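Local coordinates for putative gdp-fucose protein o-fucosyltransferase 1 (Caenorhabditis elegans, PDB 3ZY2), which is a putative protein O-fucosyltransferase of the GT-B clan and holds guanosine-5'-diphosphate in a pocket of its fold, at residues A[202-207]-A[319-324]; A[282-287]-A[308-313]. All coordinates share one frame; numbering follows the deposited sequence.

In the fold
Both contacts lie at the parallel sheet that contains strands 213-218 and 282-287: interaction 2 is part of it, interaction 1 packs on it, and their centres lie about 10 Å apart. Interaction 1 packs helix 195-208 against helix 315-324; interaction 2 joins strand 282-287 to the loop that leads into the second of these helices. F284 connects them: its CD1 lies 3.6 Å from F204 CE1 and its CD2 3.6 Å from I321 CG2. Nearer the ligand, M322 CE meets A286 CB at 3.6 Å. Interaction 2 supplies A286, S287 and D313 to the GDP pocket, whereas in interaction 1 the side chain of I321 stays about 10 Å from the nucleotide.

Interaction 1: residues A[202-207]-A[319-324]; sequences KKFISA and LAIMGR
I205 and I321 meet at the closest point of two helices, their CA atoms 7.3 Å apart, and their branched side chains pass each other in opposing senses, with I205 CG1 4.1 Å from I321 CG2. The other end of I321 reaches F204: its CD1 lies 3.8 Å from F204 CD1 and about as near CB and CG, so the methyl sits obliquely at the root of the ring. The F204 ring is brought there by a first torsion that sets CG opposite the backbone N (chi1 -175°). The two isoleucines are buried, and F213 of strand 213-218 touches both of them on the sheet side. The axes of the two short segments approach to 10.0 Å and cross at -59°; both helices pack beside the parallel sheet of the GDP-holding, Rossmann-like half expected of a GT-B fold. Toward solvent the contact changes character. I205 CD1 rests against R324 CB at 3.8 Å, still apolar, but beyond it the arginine bends at chi3 (77°) and presents a guanidinium face to K202. The extended lysine starts over that face, CG above it and displaced toward the rim, and leads out past the terminal nitrogens, CE 3.2 Å from NH2. No hydrogen bond spans the two segments here. K202 NZ and R324 NH2 lie 4.3 Å apart, a pairing of like charges that probably costs some energy; E199 gives the lysine a long, weak ion pair.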
# COMPACT_ATOMS: atom_id res chain seq x y z
N LYS A 202 27.13 -17.77 -24.65
CA LYS A 202 27.81 -18.90 -25.25
C LYS A 202 29.19 -18.50 -25.74
O LYS A 202 30.17 -19.23 -25.52
CB LYS A 202 26.98 -19.47 -26.40
CG LYS A 202 25.73 -20.19 -25.96
CD LYS A 202 24.87 -20.59 -27.15
CE LYS A 202 23.69 -21.48 -26.71
NZ LYS A 202 22.86 -21.98 -27.85
N LYS A 203 29.30 -17.33 -26.37
CA LYS A 203 30.59 -16.88 -26.88
C LYS A 203 31.58 -16.61 -25.77
O LYS A 203 32.75 -16.97 -25.89
CB LYS A 203 30.46 -15.63 -27.76
CG LYS A 203 29.99 -15.92 -29.16
CD LYS A 203 30.16 -14.65 -30.00
CE LYS A 203 29.57 -14.80 -31.41
NZ LYS A 203 28.11 -14.99 -31.38
N PHE A 204 31.13 -15.99 -24.69
CA PHE A 204 32.04 -15.69 -23.59
C PHE A 204 32.55 -16.99 -22.96
O PHE A 204 33.72 -17.12 -22.64
CB PHE A 204 31.36 -14.82 -22.52
CG PHE A 204 32.31 -14.40 -21.42
CD1 PHE A 204 32.49 -15.21 -20.28
CD2 PHE A 204 33.03 -13.21 -21.52
CE1 PHE A 204 33.40 -14.82 -19.28
CE2 PHE A 204 33.91 -12.82 -20.51
CZ PHE A 204 34.10 -13.63 -19.40
N ILE A 205 31.63 -17.95 -22.76
CA ILE A 205 32.02 -19.24 -22.18
C ILE A 205 33.05 -19.93 -23.10
O ILE A 205 34.12 -20.35 -22.64
CB ILE A 205 30.78 -20.12 -21.92
CG1 ILE A 205 29.95 -19.49 -20.81
CG2 ILE A 205 31.17 -21.55 -21.53
CD1 ILE A 205 28.46 -19.91 -20.85
N SER A 206 32.72 -20.04 -24.38
CA SER A 206 33.61 -20.74 -25.30
C SER A 206 35.00 -20.11 -25.32
O SER A 206 36.01 -20.83 -25.27
CB SER A 206 32.98 -20.74 -26.70
OG SER A 206 33.78 -21.47 -27.62
N ALA A 207 35.07 -18.79 -25.36
CA ALA A 207 36.35 -18.09 -25.49
C ALA A 207 37.16 -18.07 -24.21
O ALA A 207 38.42 -18.08 -24.26
CB ALA A 207 36.13 -16.66 -25.94
N LEU A 319 23.85 -13.00 -15.84
CA LEU A 319 22.84 -13.95 -15.38
C LEU A 319 22.79 -15.20 -16.29
O LEU A 319 22.69 -16.35 -15.80
CB LEU A 319 21.45 -13.28 -15.36
CG LEU A 319 21.27 -12.26 -14.22
CD1 LEU A 319 20.05 -11.43 -14.51
CD2 LEU A 319 21.12 -12.94 -12.85
N ALA A 320 22.82 -14.97 -17.60
CA ALA A 320 22.75 -16.06 -18.55
C ALA A 320 23.95 -17.00 -18.40
O ALA A 320 23.79 -18.23 -18.40
CB ALA A 320 22.66 -15.51 -19.98
N ILE A 321 25.15 -16.43 -18.26
CA ILE A 321 26.37 -17.24 -18.07
C ILE A 321 26.26 -18.07 -16.80
O ILE A 321 26.58 -19.24 -16.80
CB ILE A 321 27.64 -16.36 -18.05
CG1 ILE A 321 27.89 -15.77 -19.46
CG2 ILE A 321 28.89 -17.17 -17.59
CD1 ILE A 321 28.85 -14.62 -19.45
N MET A 322 25.80 -17.46 -15.72
CA MET A 322 25.67 -18.20 -14.46
C MET A 322 24.65 -19.31 -14.59
O MET A 322 24.80 -20.37 -13.97
CB MET A 322 25.34 -17.24 -13.30
CG MET A 322 26.47 -16.22 -13.01
SD MET A 322 26.27 -15.26 -11.48
CE MET A 322 25.11 -14.07 -12.15
N GLY A 323 23.59 -19.10 -15.39
CA GLY A 323 22.58 -20.16 -15.59
C GLY A 323 23.15 -21.34 -16.35
O GLY A 323 22.66 -22.49 -16.21
N ARG A 324 24.21 -21.10 -17.14
CA ARG A 324 24.86 -22.14 -17.96
C ARG A 324 26.03 -22.84 -17.28
O ARG A 324 26.56 -23.82 -17.83
CB ARG A 324 25.36 -21.53 -19.28
CG ARG A 324 24.19 -21.06 -20.14
CD ARG A 324 24.66 -20.38 -21.44
NE ARG A 324 25.08 -21.39 -22.40
CZ ARG A 324 24.27 -22.00 -23.28
NH1 ARG A 324 22.97 -21.71 -23.36
NH2 ARG A 324 24.78 -22.92 -24.09

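Interaction 2: residues A[282-287]-A[308-313]; sequences SVFVAS and HRQEPD. With GDP (guanosine-5'-diphosphate), chain C.
This is a short parallel strand pairing at the edge of the sheet, continued by a loop that carries D313 to the guanine of GDP. F284 and H308 form the bridge. H308 N donates to V283 O at 2.8 Å, a bent bond (139° at the hydrogen), while V285 N donates to H308 O at 2.9 Å and much straighter (164°). F284 CA adds a CA-H...O contact to that same H308 O. Beyond the bridge the chains part. A water takes over, donating to V285 O and accepting from Q310 N; it also appears to donate to D313 OD2, an oxygen whose position is less sure. The F284 ring receives Q310 CG at its edge, 4.1 Å from CE1. R309 folds back along its own chain, the NE and NH2 side of its guanidinium giving two hydrogen bonds to the one oxygen Q310 O, NH2 in the carbonyl plane and NE above it. D313 points its carboxylate to the base, CG set opposite the backbone N (chi1 -171°): OD1 accepts from GDP N2 at 3.1 Å and, weakly, from N1, and S318 OG bonds to it as well. A286 CB lies 3.4 Å from GDP O6. On its other edge strand 282-287 pairs with strand 213-218; F284 and A286 face helix 315-324, whereas V283 and V285 pack against helix 293-300.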
# COMPACT_ATOMS: atom_id res chain seq x y z
N SER A 282 37.99 -23.41 -14.74
CA SER A 282 37.92 -21.97 -14.73
C SER A 282 36.83 -21.52 -13.77
O SER A 282 35.98 -22.34 -13.33
CB SER A 282 37.63 -21.42 -16.14
OG SER A 282 36.31 -21.73 -16.55
N VAL A 283 36.85 -20.22 -13.46
CA VAL A 283 35.85 -19.58 -12.61
C VAL A 283 35.33 -18.33 -13.33
O VAL A 283 36.11 -17.59 -13.95
CB VAL A 283 36.43 -19.23 -11.20
CG1 VAL A 283 35.45 -18.33 -10.42
CG2 VAL A 283 36.76 -20.51 -10.43
N PHE A 284 34.02 -18.14 -13.27
CA PHE A 284 33.40 -16.91 -13.74
C PHE A 284 32.90 -16.12 -12.55
O PHE A 284 32.25 -16.67 -11.65
CB PHE A 284 32.22 -17.23 -14.67
CG PHE A 284 31.46 -16.02 -15.09
CD1 PHE A 284 32.02 -15.09 -16.00
CD2 PHE A 284 30.19 -15.77 -14.57
CE1 PHE A 284 31.30 -13.97 -16.42
CE2 PHE A 284 29.46 -14.64 -14.99
CZ PHE A 284 30.05 -13.73 -15.90
N VAL A 285 33.15 -14.81 -12.57
CA VAL A 285 32.65 -13.94 -11.51
C VAL A 285 31.74 -12.85 -12.07
O VAL A 285 32.14 -12.08 -12.97
CB VAL A 285 33.82 -13.21 -10.79
CG1 VAL A 285 33.28 -12.27 -9.68
CG2 VAL A 285 34.85 -14.20 -10.22
N ALA A 286 30.53 -12.78 -11.51
CA ALA A 286 29.61 -11.65 -11.75
C ALA A 286 29.56 -10.85 -10.46
O ALA A 286 29.42 -11.41 -9.39
CB ALA A 286 28.20 -12.17 -12.10
N SER A 287 29.73 -9.54 -10.56
CA SER A 287 29.68 -8.68 -9.39
C SER A 287 29.08 -7.32 -9.74
O SER A 287 29.19 -6.86 -10.87
CB SER A 287 31.07 -8.50 -8.77
OG SER A 287 30.97 -7.76 -7.55
N HIS A 308 37.52 -15.19 -14.34
CA HIS A 308 37.29 -14.31 -15.47
C HIS A 308 36.00 -13.54 -15.25
O HIS A 308 35.05 -14.04 -14.64
CB HIS A 308 37.15 -15.12 -16.77
CG HIS A 308 38.32 -16.00 -17.07
ND1 HIS A 308 38.49 -17.24 -16.49
CD2 HIS A 308 39.35 -15.84 -17.93
CE1 HIS A 308 39.60 -17.79 -16.97
NE2 HIS A 308 40.13 -16.96 -17.85
N ARG A 309 35.96 -12.31 -15.77
CA ARG A 309 34.78 -11.48 -15.70
C ARG A 309 34.56 -10.84 -17.06
O ARG A 309 35.49 -10.79 -17.88
CB ARG A 309 34.99 -10.36 -14.68
CG ARG A 309 36.25 -9.55 -14.94
CD ARG A 309 36.19 -8.20 -14.23
NE ARG A 309 35.09 -7.38 -14.75
CZ ARG A 309 34.92 -6.09 -14.45
NH1 ARG A 309 35.74 -5.48 -13.61
NH2 ARG A 309 33.91 -5.42 -14.99
N GLN A 310 33.33 -10.36 -17.29
CA GLN A 310 33.04 -9.50 -18.44
C GLN A 310 33.46 -8.06 -18.15
O GLN A 310 33.31 -7.58 -17.02
CB GLN A 310 31.54 -9.51 -18.72
CG GLN A 310 30.94 -10.85 -19.04
CD GLN A 310 29.53 -10.68 -19.51
OE1 GLN A 310 28.64 -10.34 -18.73
NE2 GLN A 310 29.32 -10.88 -20.80
N GLU A 311 33.99 -7.38 -19.16
CA GLU A 311 34.35 -5.96 -19.02
C GLU A 311 33.76 -5.17 -20.18
O GLU A 311 34.23 -5.33 -21.31
CB GLU A 311 35.87 -5.76 -19.00
CG GLU A 311 36.55 -6.14 -17.69
CD GLU A 311 38.06 -6.09 -17.77
OE1 GLU A 311 38.60 -4.97 -17.78
OE2 GLU A 311 38.69 -7.17 -17.82
N PRO A 312 32.73 -4.35 -19.92
CA PRO A 312 32.13 -4.14 -18.59
C PRO A 312 31.24 -5.32 -18.20
O PRO A 312 30.95 -6.17 -19.06
CB PRO A 312 31.29 -2.88 -18.76
CG PRO A 312 30.95 -2.86 -20.23
CD PRO A 312 32.03 -3.57 -20.97
N ASP A 313 30.80 -5.37 -16.94
CA ASP A 313 29.91 -6.45 -16.48
C ASP A 313 28.47 -6.13 -16.89
O ASP A 313 27.85 -5.23 -16.31
CB ASP A 313 30.03 -6.66 -14.95
CG ASP A 313 29.31 -7.90 -14.45
OD1 ASP A 313 28.14 -8.12 -14.81
OD2 ASP A 313 29.90 -8.65 -13.66
PB GDP C . 19.29 -7.58 -5.02
O1B GDP C . 20.59 -8.21 -5.34
O2B GDP C . 17.94 -8.25 -4.61
O3B GDP C . 19.31 -5.93 -4.96
O3A GDP C . 19.11 -7.58 -6.73
PA GDP C . 18.25 -6.42 -7.66
O1A GDP C . 18.79 -7.29 -9.07
O2A GDP C . 16.98 -6.10 -7.44
O5' GDP C . 19.40 -5.17 -7.10
C5' GDP C . 20.40 -5.66 -7.74
C4' GDP C . 21.26 -4.99 -8.53
O4' GDP C . 22.52 -4.46 -8.47
C3' GDP C . 21.12 -5.69 -9.73
O3' GDP C . 19.96 -5.44 -11.00
C2' GDP C . 22.57 -4.92 -11.19
O2' GDP C . 21.97 -3.76 -11.58
C1' GDP C . 23.44 -4.80 -9.95
N9 GDP C . 23.98 -5.96 -9.80
C8 GDP C . 23.76 -7.11 -8.40
N7 GDP C . 24.59 -7.88 -9.03
C5 GDP C . 25.21 -7.77 -10.14
C6 GDP C . 26.31 -8.45 -11.30
O6 GDP C . 26.62 -9.47 -10.90
N1 GDP C . 26.38 -7.72 -12.09
C2 GDP C . 26.04 -6.61 -12.53
N2 GDP C . 26.25 -6.08 -13.35
N3 GDP C . 25.04 -5.62 -11.82
C4 GDP C . 24.70 -6.34 -10.61
O HOH W 1 31.34 -10.65 -15.37